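Local coordinates for protein U4/U6 snRNA-associated-splicing factor PRP24 (Saccharomyces cerevisiae, PDB 4N0T) that binds U6 small nuclear RNA and serves as a recycling factor of the spliceosome, annealing U6 with U4 RNA, at residues 66-71 with 76-81; 100-105 with 110-115; 193-198 with 243-248; 302-307 with 334-339. One frame throughout, in Å; residues are numbered along the deposited sequence.

Four RNA recognition motif folds, each a five-stranded antiparallel sheet backed by helices, follow one another along the chain, and each supplies one contact. Contact 1 closes the short hairpin of the first, tying the loop after helix 58-65 to strand 75-81. Contact 2, also between neighbours in sequence, folds helix 98-107 of the second onto the chain that leads into edge strand 112-116. The other two close longer stretches of chain, holding both helix and strand: contact 3 joins helix 192-199 to the edge hairpin at strand 244-245, and contact 4 packs the loop after helix 293-302 against helix 330-340. All lie in series, none nested or crossed; contacts 1 and 3 stand about 71 Å apart between centres.

Contact 1: 66-71 with 76-81; sequences TKTHKV and EIIVSH
In the first RNA recognition motif, the loop after helix 58-65 enters the small edge hairpin of the sheet, and residues 66-71 fasten themselves there to strand 75-81. Val71 and Glu76 form the antiparallel, non-hydrogen-bonded pair of the hairpin, and beside it Ile77 N donates to Lys70 O at 3.0 Å. Within the type II turn from Lys67 to Lys70, His69 N donates to Ile77 O, 2.7 Å away, with an N-H...O angle of 139°. Thr68 replaces the next backbone acceptor with its side chain: with OG1 anti to the backbone N (chi1 -166°), the hydroxyl oxygen receives Val79 N in a nearly straight bond of 3.0 Å. Ile77 CD1 also packs 3.7 Å from Lys67 O, and Ile77 and Val79 continue inward to Tyr28 of helix 22-29 and Ile65 of helix 58-65. On the exposed flank, the extended Glu76 side chain brings its carboxylate to the His69 imidazole, the two planes 74° apart. There His69 ND1 donates to the anti lone pair of Glu76 OE1 at 2.7 Å.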
loop_
_atom_site.group_PDB
_atom_site.type_symbol
_atom_site.label_atom_id
_atom_site.label_comp_id
_atom_site.label_asym_id
_atom_site.label_seq_id
_atom_site.Cartn_x
_atom_site.Cartn_y
_atom_site.Cartn_z
ATOM N N THR A 66 9.162 18.760 -29.617
ATOM C CA THR A 66 9.281 19.482 -30.898
ATOM C C THR A 66 7.916 19.874 -31.462
ATOM O O THR A 66 7.825 20.716 -32.370
ATOM C CB THR A 66 10.081 18.708 -31.988
ATOM O OG1 THR A 66 9.311 17.606 -32.479
ATOM C CG2 THR A 66 11.428 18.234 -31.461
ATOM N N LYS A 67 6.852 19.269 -30.937
ATOM C CA LYS A 67 5.498 19.640 -31.347
ATOM C C LYS A 67 4.970 20.862 -30.610
ATOM O O LYS A 67 3.832 21.264 -30.839
ATOM C CB LYS A 67 4.504 18.493 -31.135
ATOM C CG LYS A 67 4.906 17.166 -31.747
ATOM C CD LYS A 67 4.857 17.231 -33.257
ATOM C CE LYS A 67 4.945 15.843 -33.864
ATOM N NZ LYS A 67 4.815 15.928 -35.348
ATOM N N THR A 68 5.760 21.439 -29.712
ATOM C CA THR A 68 5.260 22.580 -28.956
ATOM C C THR A 68 4.987 23.754 -29.898
ATOM O O THR A 68 5.738 23.983 -30.852
ATOM C CB THR A 68 6.196 22.997 -27.834
ATOM O OG1 THR A 68 5.509 23.887 -26.951
ATOM C CG2 THR A 68 7.478 23.663 -28.373
ATOM N N HIS A 69 3.876 24.433 -29.637
ATOM C CA HIS A 69 3.401 25.574 -30.438
ATOM C C HIS A 69 2.956 25.201 -31.846
ATOM O O HIS A 69 2.742 26.086 -32.688
ATOM C CB HIS A 69 4.415 26.725 -30.409
ATOM C CG HIS A 69 4.529 27.369 -29.067
ATOM N ND1 HIS A 69 3.515 28.130 -28.518
ATOM C CD2 HIS A 69 5.511 27.332 -28.134
ATOM C CE1 HIS A 69 3.877 28.551 -27.322
ATOM N NE2 HIS A 69 5.085 28.075 -27.061
ATOM N N LYS A 70 2.795 23.905 -32.103
ATOM C CA LYS A 70 2.107 23.462 -33.315
ATOM C C LYS A 70 0.599 23.562 -33.107
ATOM O O LYS A 70 0.127 23.819 -31.990
ATOM C CB LYS A 70 2.489 22.034 -33.714
ATOM C CG LYS A 70 3.963 21.828 -34.034
ATOM C CD LYS A 70 4.486 22.872 -35.012
ATOM C CE LYS A 70 5.991 22.729 -35.203
ATOM N NZ LYS A 70 6.598 23.932 -35.841
ATOM N N VAL A 71 -0.158 23.372 -34.184
ATOM C CA VAL A 71 -1.594 23.575 -34.126
ATOM C C VAL A 71 -2.336 22.263 -34.293
ATOM O O VAL A 71 -2.062 21.489 -35.218
ATOM C CB VAL A 71 -2.040 24.583 -35.206
ATOM C CG1 VAL A 71 -3.565 24.704 -35.244
ATOM C CG2 VAL A 71 -1.387 25.934 -34.928
ATOM N N GLU A 76 -3.447 26.005 -30.501
ATOM C CA GLU A 76 -1.992 26.009 -30.409
ATOM C C GLU A 76 -1.613 25.303 -29.106
ATOM O O GLU A 76 -1.931 25.800 -28.026
ATOM C CB GLU A 76 -1.457 27.443 -30.372
ATOM C CG GLU A 76 0.067 27.539 -30.376
ATOM C CD GLU A 76 0.574 28.959 -30.596
ATOM O OE1 GLU A 76 1.625 29.309 -30.014
ATOM O OE2 GLU A 76 -0.074 29.721 -31.360
ATOM N N ILE A 77 -0.949 24.153 -29.217
ATOM C CA ILE A 77 -0.591 23.359 -28.029
ATOM C C ILE A 77 0.761 23.768 -27.467
ATOM O O ILE A 77 1.570 24.404 -28.156
ATOM C CB ILE A 77 -0.591 21.829 -28.319
ATOM C CG1 ILE A 77 0.471 21.470 -29.363
ATOM C CG2 ILE A 77 -1.980 21.370 -28.763
ATOM C CD1 ILE A 77 0.664 19.972 -29.562
ATOM N N ILE A 78 1.010 23.411 -26.202
ATOM C CA ILE A 78 2.301 23.628 -25.587
ATOM C C ILE A 78 2.704 22.264 -25.062
ATOM O O ILE A 78 1.898 21.585 -24.421
ATOM C CB ILE A 78 2.227 24.654 -24.429
ATOM C CG1 ILE A 78 1.703 26.000 -24.967
ATOM C CG2 ILE A 78 3.599 24.859 -23.793
ATOM C CD1 ILE A 78 1.411 27.040 -23.898
ATOM N N VAL A 79 3.918 21.846 -25.388
ATOM C CA VAL A 79 4.416 20.557 -24.935
ATOM C C VAL A 79 5.702 20.797 -24.154
ATOM O O VAL A 79 6.614 21.490 -24.628
ATOM C CB VAL A 79 4.665 19.584 -26.123
ATOM C CG1 VAL A 79 5.108 18.206 -25.603
ATOM C CG2 VAL A 79 3.414 19.445 -27.015
ATOM N N SER A 80 5.796 20.217 -22.955
ATOM C CA SER A 80 6.937 20.482 -22.093
ATOM C C SER A 80 7.284 19.246 -21.280
ATOM O O SER A 80 6.447 18.360 -21.126
ATOM C CB SER A 80 6.624 21.632 -21.143
ATOM O OG SER A 80 5.457 21.348 -20.389
ATOM N N HIS A 81 8.512 19.189 -20.783
ATOM C CA HIS A 81 8.875 18.147 -19.821
ATOM C C HIS A 81 7.970 18.296 -18.605
ATOM O O HIS A 81 7.750 19.414 -18.115
ATOM C CB HIS A 81 10.337 18.286 -19.379
ATOM C CG HIS A 81 11.338 17.905 -20.429
ATOM N ND1 HIS A 81 11.493 16.611 -20.881
ATOM C CD2 HIS A 81 12.262 18.647 -21.090
ATOM C CE1 HIS A 81 12.461 16.572 -21.781
ATOM N NE2 HIS A 81 12.937 17.796 -21.932
#

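Contact 2: 100-105 with 110-115; sequences NIRDLL and VVALSI
Leu105 and Val110 meet at the buried end of this contact, where main chain and side chains join together. Val110 N donates to Leu105 O at 2.9 Å; the bond is fairly straight at the hydrogen, although the donor stands above the carbonyl plane. Beside this bond, which links residues five apart near the end of helix 98-107, the two side chains pack together. Leu105 CD2 serves two neighbours with one methyl, lying 4.1 Å from Val110 CG1 and 4.0 Å from Ala112 CB. Ile131 and Val133 of strand 128-133, with Cys142 and Leu146 of helix 136-146, also touch Leu105.

The arrangement is the first helix-to-strand connection of an RNA recognition motif, here the second in the protein: helix 98-107 packs beside the chain running into edge strand 112-116. Within that strand Leu113 and Ser114 both face Asp132 in a classic beta bulge. Past it, Ile115 turns toward the helix, and its CG2 and CD1 each approach Ile101 CG2 to 4.2 Å.

The partly exposed side belongs to Arg102. Its CG is anti to the backbone N (chi1 -173°), and the chain bends only at chi3, -44°, which brings the guanidinium back over Ile115. Ile115 CD1 fits between the two ends of this side chain, 3.6 Å from Arg102 CB and centred 3.9 Å above the guanidinium plane. At the edge of that group, Arg102 NH1 comes no nearer than 3.5 Å to Ala112 O, a looser polar approach than the bond at Val110, while Arg102 NH2 has a weak hydrogen bond to Gln98.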
loop_
_atom_site.group_PDB
_atom_site.type_symbol
_atom_site.label_atom_id
_atom_site.label_comp_id
_atom_site.label_asym_id
_atom_site.label_seq_id
_atom_site.Cartn_x
_atom_site.Cartn_y
_atom_site.Cartn_z
ATOM N N ASN A 100 -11.532 9.224 -4.467
ATOM C CA ASN A 100 -11.518 10.092 -3.291
ATOM C C ASN A 100 -10.388 11.104 -3.357
ATOM O O ASN A 100 -10.550 12.267 -2.992
ATOM C CB ASN A 100 -11.405 9.284 -1.986
ATOM C CG ASN A 100 -12.620 8.409 -1.724
ATOM O OD1 ASN A 100 -12.490 7.248 -1.335
ATOM N ND2 ASN A 100 -13.807 8.963 -1.930
ATOM N N ILE A 101 -9.219 10.657 -3.810
ATOM C CA ILE A 101 -8.082 11.555 -3.898
ATOM C C ILE A 101 -8.322 12.582 -4.990
ATOM O O ILE A 101 -8.024 13.774 -4.823
ATOM C CB ILE A 101 -6.779 10.765 -4.169
ATOM C CG1 ILE A 101 -6.503 9.847 -2.978
ATOM C CG2 ILE A 101 -5.627 11.720 -4.422
ATOM C CD1 ILE A 101 -5.375 8.828 -3.197
ATOM N N ARG A 102 -8.870 12.121 -6.107
ATOM C CA ARG A 102 -9.172 13.023 -7.209
ATOM C C ARG A 102 -10.143 14.103 -6.730
ATOM O O ARG A 102 -9.962 15.281 -7.026
ATOM C CB ARG A 102 -9.755 12.264 -8.402
ATOM C CG ARG A 102 -9.923 13.154 -9.647
ATOM C CD ARG A 102 -10.410 12.360 -10.859
ATOM N NE ARG A 102 -9.692 11.095 -11.001
ATOM C CZ ARG A 102 -8.611 10.913 -11.761
ATOM N NH1 ARG A 102 -8.110 11.915 -12.475
ATOM N NH2 ARG A 102 -8.034 9.719 -11.814
ATOM N N ASP A 103 -11.136 13.700 -5.948
ATOM C CA ASP A 103 -12.126 14.650 -5.449
ATOM C C ASP A 103 -11.533 15.670 -4.465
ATOM O O ASP A 103 -11.916 16.842 -4.482
ATOM C CB ASP A 103 -13.342 13.910 -4.878
ATOM C CG ASP A 103 -14.101 13.126 -5.943
ATOM O OD1 ASP A 103 -13.970 13.461 -7.141
ATOM O OD2 ASP A 103 -14.823 12.171 -5.586
ATOM N N LEU A 104 -10.582 15.241 -3.628
ATOM C CA LEU A 104 -9.838 16.176 -2.775
ATOM C C LEU A 104 -9.228 17.336 -3.550
ATOM O O LEU A 104 -9.344 18.495 -3.149
ATOM C CB LEU A 104 -8.679 15.469 -2.055
ATOM C CG LEU A 104 -8.819 14.826 -0.683
ATOM C CD1 LEU A 104 -7.435 14.503 -0.158
ATOM C CD2 LEU A 104 -9.559 15.745 0.279
ATOM N N LEU A 105 -8.533 17.023 -4.642
ATOM C CA LEU A 105 -7.889 18.056 -5.445
ATOM C C LEU A 105 -8.937 18.885 -6.205
ATOM O O LEU A 105 -8.774 20.088 -6.377
ATOM C CB LEU A 105 -6.870 17.445 -6.413
ATOM C CG LEU A 105 -5.463 17.153 -5.875
ATOM C CD1 LEU A 105 -5.485 16.177 -4.703
ATOM C CD2 LEU A 105 -4.582 16.621 -6.997
ATOM N N VAL A 110 -7.840 21.998 -8.363
ATOM C CA VAL A 110 -6.619 21.519 -8.989
ATOM C C VAL A 110 -6.931 20.331 -9.905
ATOM O O VAL A 110 -7.507 19.335 -9.464
ATOM C CB VAL A 110 -5.601 21.085 -7.917
ATOM C CG1 VAL A 110 -4.406 20.374 -8.565
ATOM C CG2 VAL A 110 -5.143 22.292 -7.111
ATOM N N VAL A 111 -6.570 20.447 -11.183
ATOM C CA VAL A 111 -6.766 19.358 -12.126
ATOM C C VAL A 111 -5.730 18.269 -11.847
ATOM O O VAL A 111 -4.555 18.574 -11.668
ATOM C CB VAL A 111 -6.573 19.856 -13.564
ATOM C CG1 VAL A 111 -6.634 18.690 -14.559
ATOM C CG2 VAL A 111 -7.619 20.925 -13.894
ATOM N N ALA A 112 -6.174 17.016 -11.780
ATOM C CA ALA A 112 -5.254 15.889 -11.600
ATOM C C ALA A 112 -5.151 15.086 -12.885
ATOM O O ALA A 112 -6.172 14.665 -13.454
ATOM C CB ALA A 112 -5.709 14.995 -10.465
ATOM N N LEU A 113 -3.924 14.860 -13.341
ATOM C CA LEU A 113 -3.706 14.072 -14.547
ATOM C C LEU A 113 -3.588 12.568 -14.286
ATOM O O LEU A 113 -4.021 11.756 -15.111
ATOM C CB LEU A 113 -2.454 14.566 -15.272
ATOM C CG LEU A 113 -2.613 15.854 -16.072
ATOM C CD1 LEU A 113 -1.260 16.479 -16.317
ATOM C CD2 LEU A 113 -3.290 15.531 -17.384
ATOM N N SER A 114 -2.996 12.193 -13.154
ATOM C CA SER A 114 -2.718 10.785 -12.908
ATOM C C SER A 114 -2.597 10.571 -11.410
ATOM O O SER A 114 -1.983 11.381 -10.721
ATOM C CB SER A 114 -1.405 10.378 -13.599
ATOM O OG SER A 114 -1.028 9.042 -13.263
ATOM N N ILE A 115 -3.234 9.518 -10.917
ATOM C CA ILE A 115 -3.125 9.154 -9.513
ATOM C C ILE A 115 -2.723 7.689 -9.482
ATOM O O ILE A 115 -3.409 6.834 -10.044
ATOM C CB ILE A 115 -4.469 9.378 -8.780
ATOM C CG1 ILE A 115 -4.843 10.856 -8.831
ATOM C CG2 ILE A 115 -4.367 8.976 -7.301
ATOM C CD1 ILE A 115 -6.310 11.119 -8.479
#

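Contact 3: 193-198 with 243-248; sequences NLLRES and SLLGNR
Helix 192-199 and the tight hairpin around Leu245 stand well apart as backbones, Ser198 CA and Leu245 CA being the nearest pair at 8.5 Å. The setting is the third RNA recognition motif, in which the short edge strand 244-245 turns back into strand 248-254 through a type II' turn from Leu245 to Arg248. Two backbone bonds close that turn, Leu245 N to Arg248 O at 2.8 Å and Arg248 N to Leu245 O at 3.0 Å, and Gly246 occupies its positive-phi position.

A single side chain bridges the gap between hairpin and helix. Leu245 projects from the hairpin toward the helix, and its two methyls divide the contact. Leu245 CD1 meets Leu194 CD1 tip to tip at 3.8 Å, with a more distant approach to Leu195 CD2 at 4.4 Å. With CG anti to the backbone N (chi1 -178°), Leu194 points its branch at the hairpin. Leu189 and Ile250 also touch Leu245, while Leu195 continues inward to Ala224 and Met226 of strand 222-228.

The other methyl, Leu245 CD2, rests 3.6 Å from Ser198 OG, an apolar group against a polar one. That hydroxyl is already engaged within the helix. Ser198 OG donates to Leu194 O at 2.9 Å from above the carbonyl plane, and Ser198 N reaches the same oxygen from the opposite face, so two donors hold Leu194 O.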
loop_
_atom_site.group_PDB
_atom_site.type_symbol
_atom_site.label_atom_id
_atom_site.label_comp_id
_atom_site.label_asym_id
_atom_site.label_seq_id
_atom_site.Cartn_x
_atom_site.Cartn_y
_atom_site.Cartn_z
ATOM N N ASN A 193 16.048 -3.499 33.410
ATOM C CA ASN A 193 17.380 -3.286 33.972
ATOM C C ASN A 193 18.282 -4.483 33.730
ATOM O O ASN A 193 19.430 -4.324 33.331
ATOM C CB ASN A 193 17.312 -2.980 35.469
ATOM C CG ASN A 193 16.630 -1.659 35.763
ATOM O OD1 ASN A 193 16.498 -0.806 34.883
ATOM N ND2 ASN A 193 16.191 -1.483 37.009
ATOM N N LEU A 194 17.749 -5.678 33.971
ATOM C CA LEU A 194 18.508 -6.910 33.764
ATOM C C LEU A 194 18.866 -7.107 32.294
ATOM O O LEU A 194 20.006 -7.461 31.972
ATOM C CB LEU A 194 17.726 -8.114 34.304
ATOM C CG LEU A 194 18.311 -9.533 34.247
ATOM C CD1 LEU A 194 17.896 -10.263 32.989
ATOM C CD2 LEU A 194 19.827 -9.550 34.382
ATOM N N LEU A 195 17.907 -6.851 31.407
ATOM C CA LEU A 195 18.144 -6.985 29.973
ATOM C C LEU A 195 19.205 -5.996 29.499
ATOM O O LEU A 195 20.114 -6.364 28.744
ATOM C CB LEU A 195 16.841 -6.797 29.185
ATOM C CG LEU A 195 15.836 -7.908 29.489
ATOM C CD1 LEU A 195 14.500 -7.666 28.798
ATOM C CD2 LEU A 195 16.413 -9.274 29.079
ATOM N N ARG A 196 19.107 -4.748 29.960
ATOM C CA ARG A 196 20.127 -3.743 29.646
ATOM C C ARG A 196 21.501 -4.193 30.116
ATOM O O ARG A 196 22.469 -4.132 29.352
ATOM C CB ARG A 196 19.794 -2.387 30.283
ATOM C CG ARG A 196 18.654 -1.668 29.607
ATOM C CD ARG A 196 18.402 -0.257 30.145
ATOM N NE ARG A 196 17.337 0.409 29.390
ATOM C CZ ARG A 196 17.540 1.095 28.270
ATOM N NH1 ARG A 196 18.770 1.208 27.777
ATOM N NH2 ARG A 196 16.519 1.664 27.639
ATOM N N GLU A 197 21.585 -4.645 31.366
ATOM C CA GLU A 197 22.865 -5.095 31.921
ATOM C C GLU A 197 23.450 -6.250 31.118
ATOM O O GLU A 197 24.664 -6.343 30.947
ATOM C CB GLU A 197 22.702 -5.529 33.380
ATOM C CG GLU A 197 22.383 -4.400 34.344
ATOM C CD GLU A 197 21.879 -4.910 35.686
ATOM O OE1 GLU A 197 21.543 -4.073 36.554
ATOM O OE2 GLU A 197 21.817 -6.149 35.871
ATOM N N SER A 198 22.583 -7.123 30.609
ATOM C CA SER A 198 23.050 -8.330 29.937
ATOM C C SER A 198 23.460 -8.095 28.491
ATOM O O SER A 198 24.249 -8.861 27.932
ATOM C CB SER A 198 21.988 -9.427 30.007
ATOM O OG SER A 198 21.717 -9.777 31.358
ATOM N N SER A 243 21.826 -19.070 25.181
ATOM C CA SER A 243 22.600 -18.846 26.398
ATOM C C SER A 243 21.704 -18.919 27.630
ATOM O O SER A 243 20.468 -18.856 27.525
ATOM C CB SER A 243 23.332 -17.503 26.345
ATOM O OG SER A 243 22.444 -16.440 26.634
ATOM N N LEU A 244 22.319 -19.095 28.798
ATOM C CA LEU A 244 21.583 -19.090 30.052
ATOM C C LEU A 244 21.523 -17.687 30.633
ATOM O O LEU A 244 22.537 -16.982 30.690
ATOM C CB LEU A 244 22.245 -20.027 31.085
ATOM C CG LEU A 244 21.998 -21.525 30.920
ATOM C CD1 LEU A 244 22.830 -22.330 31.918
ATOM C CD2 LEU A 244 20.533 -21.834 31.125
ATOM N N LEU A 245 20.323 -17.285 31.039
ATOM C CA LEU A 245 20.114 -16.112 31.878
ATOM C C LEU A 245 19.511 -16.633 33.159
ATOM O O LEU A 245 18.377 -17.122 33.160
ATOM C CB LEU A 245 19.127 -15.142 31.229
ATOM C CG LEU A 245 19.654 -13.891 30.537
ATOM C CD1 LEU A 245 18.523 -12.895 30.275
ATOM C CD2 LEU A 245 20.761 -13.251 31.355
ATOM N N GLY A 246 20.254 -16.539 34.256
ATOM C CA GLY A 246 19.860 -17.240 35.461
ATOM C C GLY A 246 19.765 -18.720 35.138
ATOM O O GLY A 246 20.716 -19.304 34.617
ATOM N N ASN A 247 18.612 -19.325 35.407
ATOM C CA ASN A 247 18.430 -20.741 35.093
ATOM C C ASN A 247 17.540 -20.963 33.874
ATOM O O ASN A 247 16.962 -22.036 33.687
ATOM C CB ASN A 247 17.870 -21.488 36.303
ATOM C CG ASN A 247 16.654 -20.811 36.884
ATOM O OD1 ASN A 247 15.846 -20.231 36.157
ATOM N ND2 ASN A 247 16.523 -20.864 38.205
ATOM N N ARG A 248 17.439 -19.950 33.030
ATOM C CA ARG A 248 16.556 -20.039 31.883
ATOM C C ARG A 248 17.360 -19.917 30.589
ATOM O O ARG A 248 18.159 -18.987 30.430
ATOM C CB ARG A 248 15.497 -18.939 32.005
ATOM C CG ARG A 248 14.458 -18.925 30.922
ATOM C CD ARG A 248 13.606 -20.185 30.915
ATOM N NE ARG A 248 12.578 -20.257 31.962
ATOM C CZ ARG A 248 11.323 -19.821 31.821
ATOM N NH1 ARG A 248 10.930 -19.223 30.696
ATOM N NH2 ARG A 248 10.456 -19.964 32.813
#

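Contact 4: 302-307 with 334-339; sequences EEIHIN and AKMLMI
Ile304 makes the first apolar contact from the loop that follows helix 293-302 in the occluded RNA recognition motif. With CG1 beside the backbone N (chi1 -48°), CG2 lies anti to N and meets Ile339 CG2 of helix 330-340 at 3.7 Å. The two side chains run in opposed directions where their methyls meet, near the protein surface. From the same methyl, Met336 SD is farther off, at 4.5 Å from Ile304 CG2. His305, with positive phi, is the first residue after helix 293-302 to leave helical geometry; Ile306 follows, its side chain directed to helix 330-340. Ile306 is the buried member of the segment. Its CG1-CD1 arm runs antiparallel to the methionine side chain, with Met336 SD 3.4 Å from Ile306 CD1 and 3.7 Å from Ile306 CG1. Met336 brings its sulfur here by bending at chi2, -56°, and again at chi3, 108°. The contact is carried by these apolar groups alone, two from each segment. Around it, Phe299 and Leu300 of helix 293-302 lie against Ile304 and Ile306 respectively, and Leu340 and Phe332 of helix 330-340 touch the same two, so the loop leading on to strand 311-317 packs against helix 330-340.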
loop_
_atom_site.group_PDB
_atom_site.type_symbol
_atom_site.label_atom_id
_atom_site.label_comp_id
_atom_site.label_asym_id
_atom_site.label_seq_id
_atom_site.Cartn_x
_atom_site.Cartn_y
_atom_site.Cartn_z
ATOM N N GLU A 302 -21.438 -1.589 3.204
ATOM C CA GLU A 302 -22.261 -0.571 2.547
ATOM C C GLU A 302 -23.100 -1.102 1.391
ATOM O O GLU A 302 -24.216 -0.632 1.165
ATOM C CB GLU A 302 -21.395 0.595 2.057
ATOM C CG GLU A 302 -20.667 1.334 3.175
ATOM C CD GLU A 302 -19.829 2.491 2.664
ATOM O OE1 GLU A 302 -19.946 2.839 1.466
ATOM O OE2 GLU A 302 -19.051 3.053 3.464
ATOM N N GLU A 303 -22.563 -2.069 0.654
ATOM C CA GLU A 303 -23.257 -2.600 -0.514
ATOM C C GLU A 303 -24.002 -3.903 -0.215
ATOM O O GLU A 303 -25.088 -4.136 -0.745
ATOM C CB GLU A 303 -22.287 -2.799 -1.685
ATOM C CG GLU A 303 -21.595 -1.526 -2.145
ATOM C CD GLU A 303 -22.571 -0.477 -2.656
ATOM O OE1 GLU A 303 -23.582 -0.852 -3.294
ATOM O OE2 GLU A 303 -22.322 0.727 -2.419
ATOM N N ILE A 304 -23.426 -4.752 0.632
ATOM C CA ILE A 304 -24.022 -6.054 0.900
ATOM C C ILE A 304 -24.814 -6.023 2.215
ATOM O O ILE A 304 -25.564 -6.954 2.526
ATOM C CB ILE A 304 -22.939 -7.157 0.910
ATOM C CG1 ILE A 304 -22.047 -7.015 -0.327
ATOM C CG2 ILE A 304 -23.549 -8.548 0.966
ATOM C CD1 ILE A 304 -22.789 -7.169 -1.673
ATOM N N HIS A 305 -24.645 -4.936 2.970
ATOM C CA HIS A 305 -25.387 -4.696 4.213
ATOM C C HIS A 305 -25.084 -5.730 5.293
ATOM O O HIS A 305 -25.941 -6.100 6.098
ATOM C CB HIS A 305 -26.889 -4.549 3.934
ATOM C CG HIS A 305 -27.196 -3.463 2.952
ATOM N ND1 HIS A 305 -27.564 -3.720 1.648
ATOM C CD2 HIS A 305 -27.142 -2.114 3.070
ATOM C CE1 HIS A 305 -27.743 -2.577 1.010
ATOM N NE2 HIS A 305 -27.496 -1.587 1.850
ATOM N N ILE A 306 -23.829 -6.168 5.295
ATOM C CA ILE A 306 -23.305 -7.055 6.310
ATOM C C ILE A 306 -22.896 -6.191 7.502
ATOM O O ILE A 306 -22.363 -5.092 7.326
ATOM C CB ILE A 306 -22.070 -7.801 5.760
ATOM C CG1 ILE A 306 -22.458 -8.632 4.534
ATOM C CG2 ILE A 306 -21.459 -8.699 6.805
ATOM C CD1 ILE A 306 -21.258 -9.127 3.739
ATOM N N ASN A 307 -23.162 -6.669 8.711
ATOM C CA ASN A 307 -22.716 -5.971 9.904
ATOM C C ASN A 307 -21.219 -6.187 10.139
ATOM O O ASN A 307 -20.704 -7.294 9.960
ATOM C CB ASN A 307 -23.515 -6.450 11.111
ATOM C CG ASN A 307 -23.263 -5.614 12.343
ATOM O OD1 ASN A 307 -22.245 -5.769 13.017
ATOM N ND2 ASN A 307 -24.199 -4.724 12.652
ATOM N N ALA A 334 -22.044 -19.558 4.484
ATOM C CA ALA A 334 -22.764 -20.182 3.371
ATOM C C ALA A 334 -23.699 -19.206 2.657
ATOM O O ALA A 334 -23.792 -19.205 1.423
ATOM C CB ALA A 334 -23.534 -21.395 3.852
ATOM N N LYS A 335 -24.389 -18.378 3.429
ATOM C CA LYS A 335 -25.291 -17.394 2.834
ATOM C C LYS A 335 -24.512 -16.317 2.092
ATOM O O LYS A 335 -24.938 -15.840 1.031
ATOM C CB LYS A 335 -26.179 -16.754 3.902
ATOM C CG LYS A 335 -27.198 -15.754 3.339
ATOM C CD LYS A 335 -28.035 -16.346 2.188
ATOM C CE LYS A 335 -29.047 -15.334 1.673
ATOM N NZ LYS A 335 -30.024 -14.877 2.718
ATOM N N MET A 336 -23.370 -15.925 2.652
ATOM C CA MET A 336 -22.515 -14.951 1.989
ATOM C C MET A 336 -21.947 -15.511 0.695
ATOM O O MET A 336 -21.783 -14.780 -0.279
ATOM C CB MET A 336 -21.387 -14.506 2.918
ATOM C CG MET A 336 -21.876 -13.646 4.055
ATOM S SD MET A 336 -22.772 -12.202 3.468
ATOM C CE MET A 336 -24.461 -12.635 3.899
ATOM N N LEU A 337 -21.663 -16.811 0.681
ATOM C CA LEU A 337 -21.192 -17.472 -0.533
ATOM C C LEU A 337 -22.198 -17.249 -1.658
ATOM O O LEU A 337 -21.845 -16.850 -2.771
ATOM C CB LEU A 337 -21.024 -18.970 -0.284
ATOM C CG LEU A 337 -20.376 -19.751 -1.431
ATOM C CD1 LEU A 337 -18.867 -19.555 -1.438
ATOM C CD2 LEU A 337 -20.714 -21.228 -1.363
ATOM N N MET A 338 -23.463 -17.498 -1.349
ATOM C CA MET A 338 -24.533 -17.317 -2.328
ATOM C C MET A 338 -24.703 -15.861 -2.777
ATOM O O MET A 338 -24.758 -15.571 -3.977
ATOM C CB MET A 338 -25.851 -17.838 -1.752
ATOM C CG MET A 338 -27.024 -17.610 -2.677
ATOM S SD MET A 338 -28.595 -17.964 -1.860
ATOM C CE MET A 338 -28.391 -19.700 -1.450
ATOM N N ILE A 339 -24.809 -14.956 -1.808
ATOM C CA ILE A 339 -25.011 -13.537 -2.094
ATOM C C ILE A 339 -23.863 -12.924 -2.901
ATOM O O ILE A 339 -24.078 -12.160 -3.838
ATOM C CB ILE A 339 -25.213 -12.730 -0.786
ATOM C CG1 ILE A 339 -26.593 -13.012 -0.180
ATOM C CG2 ILE A 339 -25.061 -11.232 -1.031
ATOM C CD1 ILE A 339 -26.829 -12.294 1.147
#